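Local coordinates for protein 432aa long hypothetical deoxyribodipyrimidine photolyase (Sulfolobus tokodaii, PDB 2E0I) that probably uses light to split cyclobutane pyrimidine dimers in DNA, with one FAD as repair cofactor and a second FAD implicated as light-harvesting antenna, at residues I30-A35 with N73-E78; F7-R12 with H219-T224. One frame throughout, in Å; residues are numbered along the deposited sequence.

Contact 1 of 2, residues I30-A35 with N73-E78. With FAD (flavin-adenine dinucleotide), chain F.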
loop_
_atom_site.group_PDB
_atom_site.type_symbol
_atom_site.label_atom_id
_atom_site.label_comp_id
_atom_site.label_asym_id
_atom_site.label_seq_id
_atom_site.Cartn_x
_atom_site.Cartn_y
_atom_site.Cartn_z
ATOM N N ILE A 30 -12.927 13.409 21.274
ATOM C CA ILE A 30 -13.561 12.117 21.087
ATOM C C ILE A 30 -12.925 11.404 19.893
ATOM O O ILE A 30 -13.036 11.859 18.754
ATOM C CB ILE A 30 -15.072 12.273 20.847
ATOM C CG1 ILE A 30 -15.709 12.986 22.041
ATOM C CG2 ILE A 30 -15.706 10.910 20.657
ATOM C CD1 ILE A 30 -17.193 13.174 21.921
ATOM N N PRO A 31 -12.233 10.280 20.146
ATOM C CA PRO A 31 -11.581 9.516 19.075
ATOM C C PRO A 31 -12.617 8.741 18.267
ATOM O O PRO A 31 -13.333 7.894 18.794
ATOM C CB PRO A 31 -10.610 8.619 19.835
ATOM C CG PRO A 31 -11.353 8.349 21.117
ATOM C CD PRO A 31 -11.964 9.685 21.470
ATOM N N VAL A 32 -12.680 9.030 16.976
ATOM C CA VAL A 32 -13.664 8.405 16.111
ATOM C C VAL A 32 -13.101 7.676 14.906
ATOM O O VAL A 32 -12.070 8.058 14.367
ATOM C CB VAL A 32 -14.651 9.488 15.582
ATOM C CG1 VAL A 32 -15.411 8.988 14.367
ATOM C CG2 VAL A 32 -15.618 9.890 16.676
ATOM N N PHE A 33 -13.775 6.601 14.509
ATOM C CA PHE A 33 -13.423 5.875 13.292
ATOM C C PHE A 33 -14.745 5.578 12.591
ATOM O O PHE A 33 -15.677 5.056 13.205
ATOM C CB PHE A 33 -12.697 4.561 13.535
ATOM C CG PHE A 33 -12.434 3.805 12.267
ATOM C CD1 PHE A 33 -13.319 2.812 11.831
ATOM C CD2 PHE A 33 -11.344 4.134 11.459
ATOM C CE1 PHE A 33 -13.127 2.148 10.598
ATOM C CE2 PHE A 33 -11.137 3.481 10.223
ATOM C CZ PHE A 33 -12.032 2.486 9.792
ATOM N N ILE A 34 -14.828 5.930 11.313
ATOM C CA ILE A 34 -16.041 5.724 10.555
ATOM C C ILE A 34 -15.890 4.610 9.538
ATOM O O ILE A 34 -15.053 4.695 8.634
ATOM C CB ILE A 34 -16.432 7.014 9.810
ATOM C CG1 ILE A 34 -16.679 8.139 10.818
ATOM C CG2 ILE A 34 -17.658 6.764 8.939
ATOM C CD1 ILE A 34 -16.923 9.476 10.185
ATOM N N ALA A 35 -16.698 3.563 9.697
ATOM C CA ALA A 35 -16.690 2.428 8.774
ATOM C C ALA A 35 -17.521 2.875 7.569
ATOM O O ALA A 35 -18.742 3.007 7.666
ATOM C CB ALA A 35 -17.314 1.211 9.432
ATOM N N ASN A 73 -14.656 5.348 19.307
ATOM C CA ASN A 73 -16.067 5.579 19.030
ATOM C C ASN A 73 -16.306 5.276 17.559
ATOM O O ASN A 73 -15.870 6.032 16.687
ATOM C CB ASN A 73 -16.412 7.037 19.326
ATOM C CG ASN A 73 -16.320 7.368 20.806
ATOM O OD1 ASN A 73 -17.251 7.117 21.577
ATOM N ND2 ASN A 73 -15.187 7.920 21.214
ATOM N N VAL A 74 -17.006 4.176 17.285
ATOM C CA VAL A 74 -17.252 3.764 15.907
ATOM C C VAL A 74 -18.632 4.106 15.356
ATOM O O VAL A 74 -19.644 3.983 16.044
ATOM C CB VAL A 74 -17.022 2.248 15.747
ATOM C CG1 VAL A 74 -17.231 1.839 14.300
ATOM C CG2 VAL A 74 -15.616 1.890 16.212
ATOM N N PHE A 75 -18.653 4.532 14.097
ATOM C CA PHE A 75 -19.876 4.896 13.391
ATOM C C PHE A 75 -19.876 4.199 12.046
ATOM O O PHE A 75 -18.833 3.740 11.589
ATOM C CB PHE A 75 -19.925 6.403 13.183
ATOM C CG PHE A 75 -20.055 7.182 14.457
ATOM C CD1 PHE A 75 -21.312 7.438 14.999
ATOM C CD2 PHE A 75 -18.921 7.632 15.138
ATOM C CE1 PHE A 75 -21.445 8.130 16.205
ATOM C CE2 PHE A 75 -19.034 8.327 16.346
ATOM C CZ PHE A 75 -20.304 8.578 16.884
ATOM N N PHE A 76 -21.033 4.126 11.404
ATOM C CA PHE A 76 -21.112 3.465 10.109
ATOM C C PHE A 76 -21.819 4.341 9.094
ATOM O O PHE A 76 -22.795 5.018 9.426
ATOM C CB PHE A 76 -21.843 2.123 10.243
ATOM C CG PHE A 76 -21.944 1.361 8.958
ATOM C CD1 PHE A 76 -20.846 0.664 8.457
ATOM C CD2 PHE A 76 -23.127 1.380 8.217
ATOM C CE1 PHE A 76 -20.921 -0.005 7.233
ATOM C CE2 PHE A 76 -23.215 0.720 6.996
ATOM C CZ PHE A 76 -22.106 0.024 6.501
ATOM N N GLY A 77 -21.319 4.320 7.858
ATOM C CA GLY A 77 -21.905 5.107 6.785
ATOM C C GLY A 77 -20.873 5.913 6.017
ATOM O O GLY A 77 -19.676 5.808 6.270
ATOM N N GLU A 78 -21.324 6.714 5.060
ATOM C CA GLU A 78 -20.407 7.548 4.299
ATOM C C GLU A 78 -19.970 8.702 5.194
ATOM O O GLU A 78 -20.800 9.391 5.778
ATOM C CB GLU A 78 -21.094 8.072 3.033
ATOM C CG GLU A 78 -21.551 6.961 2.081
ATOM C CD GLU A 78 -22.144 7.491 0.783
ATOM O OE1 GLU A 78 -22.755 6.687 0.045
ATOM O OE2 GLU A 78 -21.997 8.704 0.498
HETATM P PA FAD F . -9.547 3.182 -0.476
HETATM O O1A FAD F . -8.412 2.668 -1.277
HETATM O O2A FAD F . -10.399 2.359 0.408
HETATM O O5B FAD F . -10.581 3.323 -1.703
HETATM C C5B FAD F . -11.797 4.064 -1.546
HETATM C C4B FAD F . -12.565 4.180 -2.866
HETATM O O4B FAD F . -11.606 4.333 -3.931
HETATM C C3B FAD F . -13.338 2.899 -3.183
HETATM O O3B FAD F . -14.414 3.199 -4.078
HETATM C C2B FAD F . -12.264 2.078 -3.895
HETATM O O2B FAD F . -12.891 1.098 -4.726
HETATM C C1B FAD F . -11.664 3.172 -4.779
HETATM N N9A FAD F . -10.320 2.798 -5.284
HETATM C C8A FAD F . -9.295 2.378 -4.544
HETATM N N7A FAD F . -8.229 2.176 -5.313
HETATM C C5A FAD F . -8.574 2.471 -6.562
HETATM C C6A FAD F . -7.899 2.482 -7.777
HETATM N N6A FAD F . -6.631 2.092 -7.846
HETATM N N1A FAD F . -8.552 2.866 -8.884
HETATM C C2A FAD F . -9.825 3.223 -8.835
HETATM N N3A FAD F . -10.496 3.221 -7.696
HETATM C C4A FAD F . -9.907 2.859 -6.548
HETATM N N1 FAD F . -10.698 4.279 6.256
HETATM C C2 FAD F . -11.839 4.712 6.943
HETATM O O2 FAD F . -11.848 5.813 7.491
HETATM N N3 FAD F . -12.983 3.906 6.959
HETATM C C4 FAD F . -12.990 2.678 6.282
HETATM O O4 FAD F . -13.997 1.970 6.305
HETATM C C4X FAD F . -11.861 2.260 5.585
HETATM N N5 FAD F . -11.884 1.067 4.850
HETATM C C5X FAD F . -10.755 0.657 4.129
HETATM C C6 FAD F . -10.820 -0.482 3.332
HETATM C C7 FAD F . -9.736 -0.848 2.538
HETATM C C7M FAD F . -9.835 -2.102 1.666
HETATM C C8 FAD F . -8.582 -0.069 2.549
HETATM C C8M FAD F . -7.374 -0.442 1.687
HETATM C C9 FAD F . -8.516 1.066 3.353
HETATM C C9A FAD F . -9.599 1.434 4.147
HETATM N N10 FAD F . -9.563 2.607 4.919
HETATM C C10 FAD F . -10.717 3.055 5.576
HETATM C "C1'" FAD F . -8.335 3.433 4.981
HETATM C "C2'" FAD F . -8.190 4.377 3.788
HETATM O "O2'" FAD F . -6.918 4.168 3.166
HETATM C "C3'" FAD F . -8.333 5.835 4.235
HETATM O "O3'" FAD F . -9.652 6.051 4.744
HETATM C "C4'" FAD F . -8.074 6.791 3.068
HETATM O "O4'" FAD F . -8.000 8.129 3.568
HETATM C "C5'" FAD F . -9.189 6.694 2.024
HETATM O "O5'" FAD F . -8.691 6.919 0.702
HETATM P P FAD F . -8.223 5.670 -0.201
HETATM O O1P FAD F . -7.999 6.188 -1.570
HETATM O O2P FAD F . -7.120 4.951 0.472
HETATM O O3P FAD F . -9.559 4.771 -0.211
#

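Contact 2 of 2, residues F7-R12 with H219-T224. With FAD (flavin-adenine dinucleotide), chain F.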
loop_
_atom_site.group_PDB
_atom_site.type_symbol
_atom_site.label_atom_id
_atom_site.label_comp_id
_atom_site.label_asym_id
_atom_site.label_seq_id
_atom_site.Cartn_x
_atom_site.Cartn_y
_atom_site.Cartn_z
ATOM N N PHE A 7 -9.943 9.141 12.951
ATOM C CA PHE A 7 -8.847 8.302 12.477
ATOM C C PHE A 7 -9.256 7.766 11.119
ATOM O O PHE A 7 -10.440 7.615 10.829
ATOM C CB PHE A 7 -8.629 7.112 13.405
ATOM C CG PHE A 7 -8.081 7.474 14.738
ATOM C CD1 PHE A 7 -6.712 7.497 14.950
ATOM C CD2 PHE A 7 -8.933 7.786 15.790
ATOM C CE1 PHE A 7 -6.189 7.822 16.194
ATOM C CE2 PHE A 7 -8.425 8.114 17.047
ATOM C CZ PHE A 7 -7.043 8.133 17.248
ATOM N N ARG A 8 -8.278 7.472 10.281
ATOM C CA ARG A 8 -8.587 6.909 8.980
ATOM C C ARG A 8 -7.506 5.950 8.536
ATOM O O ARG A 8 -7.771 4.782 8.297
ATOM C CB ARG A 8 -8.729 8.020 7.943
ATOM C CG ARG A 8 -9.831 9.011 8.239
ATOM C CD ARG A 8 -9.329 10.384 7.910
ATOM N NE ARG A 8 -10.334 11.156 7.208
ATOM C CZ ARG A 8 -10.057 12.185 6.420
ATOM N NH1 ARG A 8 -8.794 12.562 6.238
ATOM N NH2 ARG A 8 -11.045 12.832 5.807
ATOM N N ARG A 9 -6.282 6.462 8.486
ATOM C CA ARG A 9 -5.118 5.736 8.005
ATOM C C ARG A 9 -3.931 6.014 8.926
ATOM O O ARG A 9 -2.777 5.714 8.577
ATOM C CB ARG A 9 -4.787 6.307 6.639
ATOM C CG ARG A 9 -4.529 5.369 5.545
ATOM C CD ARG A 9 -4.350 6.195 4.267
ATOM N NE ARG A 9 -2.950 6.138 4.038
ATOM C CZ ARG A 9 -2.079 7.046 3.646
ATOM N NH1 ARG A 9 -0.856 6.588 3.580
ATOM N NH2 ARG A 9 -2.342 8.307 3.329
ATOM N N ASP A 10 -4.215 6.637 10.070
ATOM C CA ASP A 10 -3.212 7.028 11.075
ATOM C C ASP A 10 -3.521 6.312 12.386
ATOM O O ASP A 10 -3.657 6.943 13.434
ATOM C CB ASP A 10 -3.289 8.545 11.292
ATOM C CG ASP A 10 -4.750 9.061 11.424
ATOM O OD1 ASP A 10 -5.700 8.245 11.448
ATOM O OD2 ASP A 10 -4.963 10.291 11.502
ATOM N N LEU A 11 -3.602 4.989 12.323
ATOM C CA LEU A 11 -3.968 4.181 13.481
ATOM C C LEU A 11 -2.959 4.087 14.626
ATOM O O LEU A 11 -2.392 3.018 14.883
ATOM C CB LEU A 11 -4.351 2.783 12.996
ATOM C CG LEU A 11 -5.318 2.789 11.807
ATOM C CD1 LEU A 11 -5.862 1.408 11.589
ATOM C CD2 LEU A 11 -6.461 3.750 12.058
ATOM N N ARG A 12 -2.762 5.208 15.324
ATOM C CA ARG A 12 -1.827 5.280 16.443
ATOM C C ARG A 12 -2.123 6.533 17.239
ATOM O O ARG A 12 -2.815 7.427 16.745
ATOM C CB ARG A 12 -0.390 5.356 15.929
ATOM C CG ARG A 12 -0.141 6.576 15.082
ATOM C CD ARG A 12 1.312 6.725 14.668
ATOM N NE ARG A 12 1.553 8.029 14.047
ATOM C CZ ARG A 12 1.206 8.348 12.805
ATOM N NH1 ARG A 12 0.605 7.450 12.035
ATOM N NH2 ARG A 12 1.445 9.571 12.340
ATOM N N HIS A 219 2.265 -1.412 7.976
ATOM C CA HIS A 219 2.273 -0.574 9.169
ATOM C C HIS A 219 2.398 0.918 8.815
ATOM O O HIS A 219 1.816 1.783 9.488
ATOM C CB HIS A 219 3.409 -1.014 10.088
ATOM C CG HIS A 219 3.151 -2.318 10.770
ATOM N ND1 HIS A 219 2.419 -2.415 11.933
ATOM C CD2 HIS A 219 3.473 -3.587 10.422
ATOM C CE1 HIS A 219 2.301 -3.687 12.275
ATOM N NE2 HIS A 219 2.931 -4.418 11.373
ATOM N N LEU A 220 3.152 1.219 7.758
ATOM C CA LEU A 220 3.319 2.601 7.310
ATOM C C LEU A 220 2.022 3.065 6.635
ATOM O O LEU A 220 1.497 4.135 6.939
ATOM C CB LEU A 220 4.492 2.707 6.327
ATOM C CG LEU A 220 5.886 2.407 6.896
ATOM C CD1 LEU A 220 6.877 2.301 5.766
ATOM C CD2 LEU A 220 6.303 3.483 7.895
ATOM N N LYS A 221 1.500 2.237 5.737
ATOM C CA LYS A 221 0.273 2.542 5.021
ATOM C C LYS A 221 -0.892 2.792 5.980
ATOM O O LYS A 221 -1.671 3.723 5.776
ATOM C CB LYS A 221 -0.048 1.394 4.051
ATOM C CG LYS A 221 -1.524 1.014 3.930
ATOM C CD LYS A 221 -2.329 2.039 3.172
ATOM C CE LYS A 221 -3.800 1.682 3.216
ATOM N NZ LYS A 221 -4.567 2.472 2.207
ATOM N N PHE A 222 -1.017 1.978 7.026
ATOM C CA PHE A 222 -2.110 2.163 7.975
ATOM C C PHE A 222 -1.745 3.017 9.177
ATOM O O PHE A 222 -2.563 3.241 10.065
ATOM C CB PHE A 222 -2.657 0.813 8.407
ATOM C CG PHE A 222 -3.614 0.223 7.415
ATOM C CD1 PHE A 222 -4.875 0.802 7.218
ATOM C CD2 PHE A 222 -3.253 -0.876 6.647
ATOM C CE1 PHE A 222 -5.755 0.295 6.272
ATOM C CE2 PHE A 222 -4.127 -1.391 5.699
ATOM C CZ PHE A 222 -5.388 -0.799 5.511
ATOM N N GLY A 223 -0.501 3.488 9.197
ATOM C CA GLY A 223 -0.034 4.361 10.262
ATOM C C GLY A 223 0.079 3.869 11.695
ATOM O O GLY A 223 -0.174 4.653 12.614
ATOM N N THR A 224 0.447 2.607 11.914
ATOM C CA THR A 224 0.602 2.139 13.281
ATOM C C THR A 224 1.864 2.804 13.840
ATOM O O THR A 224 2.055 2.887 15.052
ATOM C CB THR A 224 0.715 0.615 13.345
ATOM O OG1 THR A 224 1.821 0.172 12.544
ATOM C CG2 THR A 224 -0.573 -0.010 12.852
HETATM P PA FAD F . -9.547 3.182 -0.476
HETATM O O1A FAD F . -8.412 2.668 -1.277
HETATM O O2A FAD F . -10.399 2.359 0.408
HETATM O O5B FAD F . -10.581 3.323 -1.703
HETATM C C5B FAD F . -11.797 4.064 -1.546
HETATM C C4B FAD F . -12.565 4.180 -2.866
HETATM O O4B FAD F . -11.606 4.333 -3.931
HETATM C C3B FAD F . -13.338 2.899 -3.183
HETATM O O3B FAD F . -14.414 3.199 -4.078
HETATM C C2B FAD F . -12.264 2.078 -3.895
HETATM O O2B FAD F . -12.891 1.098 -4.726
HETATM C C1B FAD F . -11.664 3.172 -4.779
HETATM N N9A FAD F . -10.320 2.798 -5.284
HETATM C C8A FAD F . -9.295 2.378 -4.544
HETATM N N7A FAD F . -8.229 2.176 -5.313
HETATM C C5A FAD F . -8.574 2.471 -6.562
HETATM C C6A FAD F . -7.899 2.482 -7.777
HETATM N N6A FAD F . -6.631 2.092 -7.846
HETATM N N1A FAD F . -8.552 2.866 -8.884
HETATM C C2A FAD F . -9.825 3.223 -8.835
HETATM N N3A FAD F . -10.496 3.221 -7.696
HETATM C C4A FAD F . -9.907 2.859 -6.548
HETATM N N1 FAD F . -10.698 4.279 6.256
HETATM C C2 FAD F . -11.839 4.712 6.943
HETATM O O2 FAD F . -11.848 5.813 7.491
HETATM N N3 FAD F . -12.983 3.906 6.959
HETATM C C4 FAD F . -12.990 2.678 6.282
HETATM O O4 FAD F . -13.997 1.970 6.305
HETATM C C4X FAD F . -11.861 2.260 5.585
HETATM N N5 FAD F . -11.884 1.067 4.850
HETATM C C5X FAD F . -10.755 0.657 4.129
HETATM C C6 FAD F . -10.820 -0.482 3.332
HETATM C C7 FAD F . -9.736 -0.848 2.538
HETATM C C7M FAD F . -9.835 -2.102 1.666
HETATM C C8 FAD F . -8.582 -0.069 2.549
HETATM C C8M FAD F . -7.374 -0.442 1.687
HETATM C C9 FAD F . -8.516 1.066 3.353
HETATM C C9A FAD F . -9.599 1.434 4.147
HETATM N N10 FAD F . -9.563 2.607 4.919
HETATM C C10 FAD F . -10.717 3.055 5.576
HETATM C "C1'" FAD F . -8.335 3.433 4.981
HETATM C "C2'" FAD F . -8.190 4.377 3.788
HETATM O "O2'" FAD F . -6.918 4.168 3.166
HETATM C "C3'" FAD F . -8.333 5.835 4.235
HETATM O "O3'" FAD F . -9.652 6.051 4.744
HETATM C "C4'" FAD F . -8.074 6.791 3.068
HETATM O "O4'" FAD F . -8.000 8.129 3.568
HETATM C "C5'" FAD F . -9.189 6.694 2.024
HETATM O "O5'" FAD F . -8.691 6.919 0.702
HETATM P P FAD F . -8.223 5.670 -0.201
HETATM O O1P FAD F . -7.999 6.188 -1.570
HETATM O O2P FAD F . -7.120 4.951 0.472
HETATM O O3P FAD F . -9.559 4.771 -0.211
#

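Contact 1 of 2, residues I30-A35 with N73-E78
Asn-73 grips the carbonyl of Pro-31 twice, at the start of a parallel strand pair. Its backbone N reaches Pro-31 O at 2.9 Å, almost in line with C=O, while its ND2 comes from above the carbonyl plane at 3.0 Å. CG stands beside the backbone N (chi1 -67°), which brings both donors to one oxygen, and that oxygen lies in the plane of the amide. The other end of the amide, OD1, is held by Ser-168 OG and Thr-165 N, fixing the flip. From Asn-73 the backbone ladder runs through Phe-33 to Ala-35, whose N bonds Phe-75 O and whose O takes Gly-77 N at 2.9 Å. Gly-77 has backbone angles (phi 131°, psi -177°) that would jam a CB against the preceding carbonyl O. Ala-35 CB touches Phe-76 CD1 at 3.7 Å. On the face shared by Val-32, Ile-34 and Asn-73, the Phe-75 ring offers its edge to Val-32, CE2 lying 3.8 Å from Val-32 CG2. Between Phe-33 and Ala-35, Ile-34 O accepts a nearly straight bond from FAD N3 (2.8 Å), at the flavin's pyrimidine end. Strand 73-76 borders the parallel sheet of this Rossmann-like domain and is joined to 28-35 by a beta-alpha-beta crossover; strand 2-7 flanks 28-35, helix 48-66 packs on Pro-31 and Phe-33, and helix 79-86 on Ile-34 and Phe-75.

Contact 2 of 2, residues F7-R12 with H219-T224
Arg-12 turns the edge of its guanidinium to Gly-223 O, which lies in the group's plane and takes NH1 at 3.0 Å. The Arg-9 guanidinium also meets a carbonyl at its edge: Lys-221 O accepts from NE at 3.2 Å, tilted somewhat from the guanidinium plane. Lys-221 CE lies over one face of the Phe-222 ring, 3.7 Å above its plane and displaced toward the rim, and the His-219 ring has Thr-224 CB at its edge. The loop 7-12 packs against the Schellman motif that follows helix 217-221: Gly-223, with positive phi, is the first residue to leave helical angles, its N bonds back to Leu-220 O, and Thr-224 N bonds back to His-219 O. Leu-11 centres an inverse gamma turn, Arg-12 N to Asp-10 O, and its own N donates to Phe-222 O at 3.0 Å. The carbonyls of Lys-221, Phe-222 and Gly-223, at the end of the helix, each receive one donor from the loop. A chi1 of 61° tucks Arg-12 CG over its own backbone, flanked by N and C, and the chain then runs extended past Gly-223 O; NH2 goes on to Asp-15 O and Asp-126. Arg-9 NH2 pairs with Asp-98, and the guanidinium makes a cation-pi contact with Tyr-127. With an alanine at Arg-9, Lys-221 O would probably be left without its side-chain donor and Asp-98 without its charged mate beside the FAD. Lys-221 NZ, meanwhile, donates to the ribityl O2' of FAD at 3.1 Å.

The centres of contacts 1 and 2 lie 15 Å apart, and the two meet directly where strand 2-7 runs beside 28-35: Val-32 O lies 2.8 Å from Phe-7 N, a probable hydrogen bond, and Pro-31 CB packs 3.6 Å from Phe-7 CE2. Both border the same FAD. Contact 1 faces the pyrimidine end of its isoalloxazine, with Phe-33 CZ 3.3 Å from FAD N3, while contact 2 follows its ribityl chain, Arg-9 CD lying 3.5 Å from FAD O2'. Contact 2 also meets the second FAD: Leu-220 touches it and the Lys-221 side chain is about 5 Å away, so segment 219-224 contributes to both cofactor pockets.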